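Local structure of ubiquitin domain-containing protein DSK2,putative (Plasmodium falciparum, 6JL3) at residues F17-E22 with A35-I40; Q45-I48 with I53-D56. The protein probably works as a ubiquitin shuttle factor whose ubiquitin-like domain is thought to bind proteasomal receptors. All blocks are in the same frame, centred on the assembly; numbering follows the deposited sequence.

Interaction 1: residues F17-E22 with A35-I40; sequences FTVAIE and AEHVDI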
# COMPACT_ATOMS: atom_id res chain seq x y z
N PHE A 17 6.13 8.24 -1.75
CA PHE A 17 4.92 8.97 -2.13
C PHE A 17 3.85 8.73 -1.08
O PHE A 17 3.91 7.76 -0.32
CB PHE A 17 4.41 8.58 -3.54
CG PHE A 17 3.90 7.18 -3.64
CD1 PHE A 17 4.77 6.13 -3.87
CD2 PHE A 17 2.55 6.89 -3.49
CE1 PHE A 17 4.32 4.83 -3.95
CE2 PHE A 17 2.09 5.60 -3.58
CZ PHE A 17 2.97 4.56 -3.80
N THR A 18 2.88 9.64 -1.05
CA THR A 18 1.73 9.54 -0.15
C THR A 18 0.46 9.62 -0.98
O THR A 18 0.39 10.40 -1.93
CB THR A 18 1.75 10.68 0.89
OG1 THR A 18 2.95 10.60 1.67
CG2 THR A 18 0.53 10.62 1.81
N VAL A 19 -0.53 8.80 -0.63
CA VAL A 19 -1.83 8.81 -1.28
C VAL A 19 -2.93 8.95 -0.24
O VAL A 19 -2.77 8.60 0.93
CB VAL A 19 -2.08 7.55 -2.15
CG1 VAL A 19 -1.29 7.65 -3.44
CG2 VAL A 19 -1.72 6.28 -1.39
N ALA A 20 -4.06 9.48 -0.69
CA ALA A 20 -5.27 9.58 0.12
C ALA A 20 -6.25 8.53 -0.38
O ALA A 20 -6.66 8.56 -1.54
CB ALA A 20 -5.88 10.98 0.00
N ILE A 21 -6.60 7.59 0.50
CA ILE A 21 -7.36 6.41 0.12
C ILE A 21 -8.53 6.22 1.08
O ILE A 21 -8.50 6.67 2.23
CB ILE A 21 -6.46 5.15 0.13
CG1 ILE A 21 -5.88 4.90 1.52
CG2 ILE A 21 -5.34 5.30 -0.88
CD1 ILE A 21 -5.18 3.56 1.66
N GLU A 22 -9.56 5.55 0.60
CA GLU A 22 -10.62 5.09 1.49
C GLU A 22 -10.08 3.94 2.33
O GLU A 22 -9.46 3.02 1.78
CB GLU A 22 -11.81 4.61 0.69
CG GLU A 22 -12.65 5.74 0.17
CD GLU A 22 -12.37 6.06 -1.27
OE1 GLU A 22 -12.94 7.05 -1.77
OE2 GLU A 22 -11.58 5.33 -1.92
N ALA A 35 0.73 1.14 -8.45
CA ALA A 35 1.23 0.99 -9.81
C ALA A 35 1.03 2.25 -10.64
O ALA A 35 1.75 2.45 -11.62
CB ALA A 35 0.55 -0.20 -10.51
N GLU A 36 0.08 3.10 -10.27
CA GLU A 36 -0.10 4.40 -10.91
C GLU A 36 0.82 5.47 -10.34
O GLU A 36 0.80 6.60 -10.84
CB GLU A 36 -1.58 4.81 -10.83
CG GLU A 36 -2.45 3.90 -11.71
CD GLU A 36 -3.92 4.28 -11.80
OE1 GLU A 36 -4.39 5.15 -11.04
OE2 GLU A 36 -4.62 3.68 -12.65
N HIS A 37 1.64 5.13 -9.34
CA HIS A 37 2.59 6.06 -8.74
C HIS A 37 4.05 5.66 -8.88
O HIS A 37 4.91 6.54 -8.78
CB HIS A 37 2.26 6.27 -7.25
CG HIS A 37 0.99 7.04 -7.04
ND1 HIS A 37 -0.25 6.45 -7.12
CD2 HIS A 37 0.77 8.35 -6.80
CE1 HIS A 37 -1.18 7.37 -6.92
NE2 HIS A 37 -0.58 8.53 -6.72
N VAL A 38 4.37 4.38 -9.07
CA VAL A 38 5.74 3.91 -9.20
C VAL A 38 5.77 2.79 -10.24
O VAL A 38 4.75 2.17 -10.55
CB VAL A 38 6.34 3.40 -7.87
CG1 VAL A 38 6.37 4.53 -6.85
CG2 VAL A 38 5.57 2.21 -7.31
N ASP A 39 6.97 2.54 -10.77
CA ASP A 39 7.15 1.60 -11.87
C ASP A 39 7.36 0.17 -11.36
O ASP A 39 8.38 -0.47 -11.62
CB ASP A 39 8.32 2.06 -12.74
CG ASP A 39 8.49 1.23 -14.00
OD1 ASP A 39 7.48 0.74 -14.54
OD2 ASP A 39 9.65 1.08 -14.44
N ILE A 40 6.36 -0.33 -10.62
CA ILE A 40 6.31 -1.72 -10.20
C ILE A 40 4.92 -2.23 -10.55
O ILE A 40 3.93 -1.73 -10.01
CB ILE A 40 6.59 -1.90 -8.70
CG1 ILE A 40 7.89 -1.22 -8.28
CG2 ILE A 40 6.64 -3.40 -8.37
CD1 ILE A 40 8.16 -1.30 -6.78

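Interaction 2: residues Q45-I48 with I53-D56; sequences QRII and ILKD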
# COMPACT_ATOMS: atom_id res chain seq x y z
N GLN A 45 4.40 -6.49 -6.91
CA GLN A 45 4.43 -5.72 -5.68
C GLN A 45 4.19 -6.59 -4.46
O GLN A 45 3.32 -7.47 -4.46
CB GLN A 45 3.32 -4.69 -5.69
CG GLN A 45 3.49 -3.57 -6.66
CD GLN A 45 2.34 -2.59 -6.60
OE1 GLN A 45 1.66 -2.45 -5.57
NE2 GLN A 45 2.09 -1.91 -7.70
N ARG A 46 4.93 -6.29 -3.39
CA ARG A 46 4.63 -6.82 -2.07
C ARG A 46 4.52 -5.63 -1.13
O ARG A 46 5.47 -4.84 -1.01
CB ARG A 46 5.73 -7.79 -1.61
CG ARG A 46 5.96 -8.96 -2.56
CD ARG A 46 4.76 -9.90 -2.64
NE ARG A 46 5.00 -11.03 -3.54
CZ ARG A 46 4.67 -11.06 -4.82
NH1 ARG A 46 4.06 -10.02 -5.39
NH2 ARG A 46 4.93 -12.14 -5.55
N ILE A 47 3.35 -5.46 -0.50
CA ILE A 47 3.13 -4.39 0.46
C ILE A 47 3.38 -4.94 1.86
O ILE A 47 2.75 -5.93 2.27
CB ILE A 47 1.72 -3.78 0.32
CG1 ILE A 47 1.55 -3.17 -1.07
CG2 ILE A 47 1.50 -2.76 1.42
CD1 ILE A 47 0.18 -2.56 -1.33
N ILE A 48 4.30 -4.30 2.58
CA ILE A 48 4.75 -4.75 3.89
C ILE A 48 4.24 -3.75 4.92
O ILE A 48 4.50 -2.55 4.82
CB ILE A 48 6.29 -4.83 3.96
CG1 ILE A 48 6.87 -5.55 2.73
CG2 ILE A 48 6.71 -5.44 5.31
CD1 ILE A 48 6.39 -6.94 2.50
N ILE A 53 3.27 -9.42 4.91
CA ILE A 53 2.95 -9.22 3.51
C ILE A 53 1.42 -9.18 3.41
O ILE A 53 0.76 -10.19 3.66
CB ILE A 53 3.53 -10.33 2.63
CG1 ILE A 53 5.05 -10.42 2.76
CG2 ILE A 53 3.16 -10.08 1.17
CD1 ILE A 53 5.66 -11.68 2.15
N LEU A 54 0.85 -8.03 3.08
CA LEU A 54 -0.60 -7.91 3.09
C LEU A 54 -1.21 -8.71 1.94
O LEU A 54 -0.61 -8.86 0.87
CB LEU A 54 -1.01 -6.45 2.99
CG LEU A 54 -0.47 -5.53 4.10
CD1 LEU A 54 -1.16 -4.17 3.97
CD2 LEU A 54 -0.65 -6.09 5.49
N LYS A 55 -2.41 -9.24 2.18
CA LYS A 55 -3.06 -10.19 1.28
C LYS A 55 -4.08 -9.50 0.37
O LYS A 55 -4.98 -8.80 0.85
CB LYS A 55 -3.75 -11.29 2.09
CG LYS A 55 -2.80 -12.17 2.91
CD LYS A 55 -1.80 -12.90 2.00
CE LYS A 55 -0.76 -13.71 2.77
NZ LYS A 55 -1.36 -14.86 3.50
N ASP A 56 -3.98 -9.78 -0.94
CA ASP A 56 -4.68 -9.04 -1.98
C ASP A 56 -6.16 -8.85 -1.71
O ASP A 56 -6.71 -7.76 -1.95
CB ASP A 56 -4.57 -9.80 -3.31
CG ASP A 56 -3.27 -9.57 -4.04
OD1 ASP A 56 -2.47 -8.73 -3.60
OD2 ASP A 56 -3.06 -10.24 -5.08
O HOH W 1 1.42 -7.64 -0.70

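Interaction 1: residues F17-E22 with A35-I40
Phe17 and His37 mark the nearest approach of the two backbones, with the CA of Phe17 7.6 Å from the CA of His37, a spacing bridged by side chains alone. Strand 15-21 carries residues 17-21, while 35-40 is the irregular chain that leaves helix 27-35, with an inverse gamma turn centred on Asp39. Phe17 and Val19, alternate residues of the strand, both turn their side chains toward 35-40, Phe17 meeting His37 and Val38, Val19 meeting His37. The CB of His37 sits over the middle of the Phe17 ring, 3.7 Å from its centroid and 11° off the normal, a CH-pi contact. The imidazole is displaced toward the CD2/CE2 side of that ring, its plane within 7° of the phenyl plane but with little overlap. Val19 takes the other part of His37, its CG1 lying 3.5 Å from NE2 of His37, over one imidazole face and offset toward the rim. This layer belongs to the ubiquitin beta-grasp fold, in which the sheet wraps the helix; Phe17 also touches Cys34 of helix 27-35, and Val19 touches Ile33. A chi1 of 67° tucks the phenyl ring over its own backbone, which brings it against His37. Val38 approaches obliquely, its CG1 3.6 Å from CE1 of Phe17, and also touches Leu73 of strand 70-75. ND1 of His37 is hydrogen-bonded to Ile33 O, one turn back in the chain, which helps fix the rotation of the imidazole lying against Val19.

Interaction 2: residues Q45-I48 with I53-D56
Ile48 lies alongside Ile53, both pointing the same way from the sheet, and its CD1 meets CG1 of Ile53 at 3.7 Å. The two form a non-hydrogen-bonded antiparallel pair, CA to CA 4.8 Å, where strand 45-49 adjoins the short edge strand 52-53. In Ile48 a chi2 of -59° folds CD1 back instead of extending it, bringing the methyl to its neighbour. Arg46 adds a looser contact on this side, its CD 4.1 Å from CG2 of Ile53, while its NH1 bonds to the carbonyls of Gln45 and Glu43. Toward the buried side, CG2 of Ile47 meets CD1 of Leu54 at 3.9 Å; Ile47 also packs on Lys31 of helix 27-35, and Leu54 on Val27. Between these layers Leu54 N donates to Ile47 O over 2.9 Å, nearly straight at 170°, and the CA of Ile53 makes a CA-H...O contact with the same oxygen. Beyond this bond the chains diverge, and a water accepts from Ile47 N and donates to Leu54 O. One direct bond and one water bridge thus satisfy the facing backbone polar groups of Ile47 and Leu54, while branched apolar side chains close the contact on both sides.

Interaction 1 closes before interaction 2 opens along the chain, and their centres lie about 14 Å apart on opposite sides of the centre of the domain. Both reach the same mixed sheet, at its two edges: strand 15-21 is outermost on one side, strand 52-53 on the other, with strands 5-11, 70-75 and 45-49 between. Helix 27-35 lies across the sheet and is touched from both. A direct link joins them where Gln45 NE2 probably hydrogen-bonds to Ile40 O, tying the start of strand 45-49 to the chain that follows the helix. One contact joins an edge strand to the chain after the helix, the other the opposite edge to strand 45-49, all within one ubiquitin-like domain.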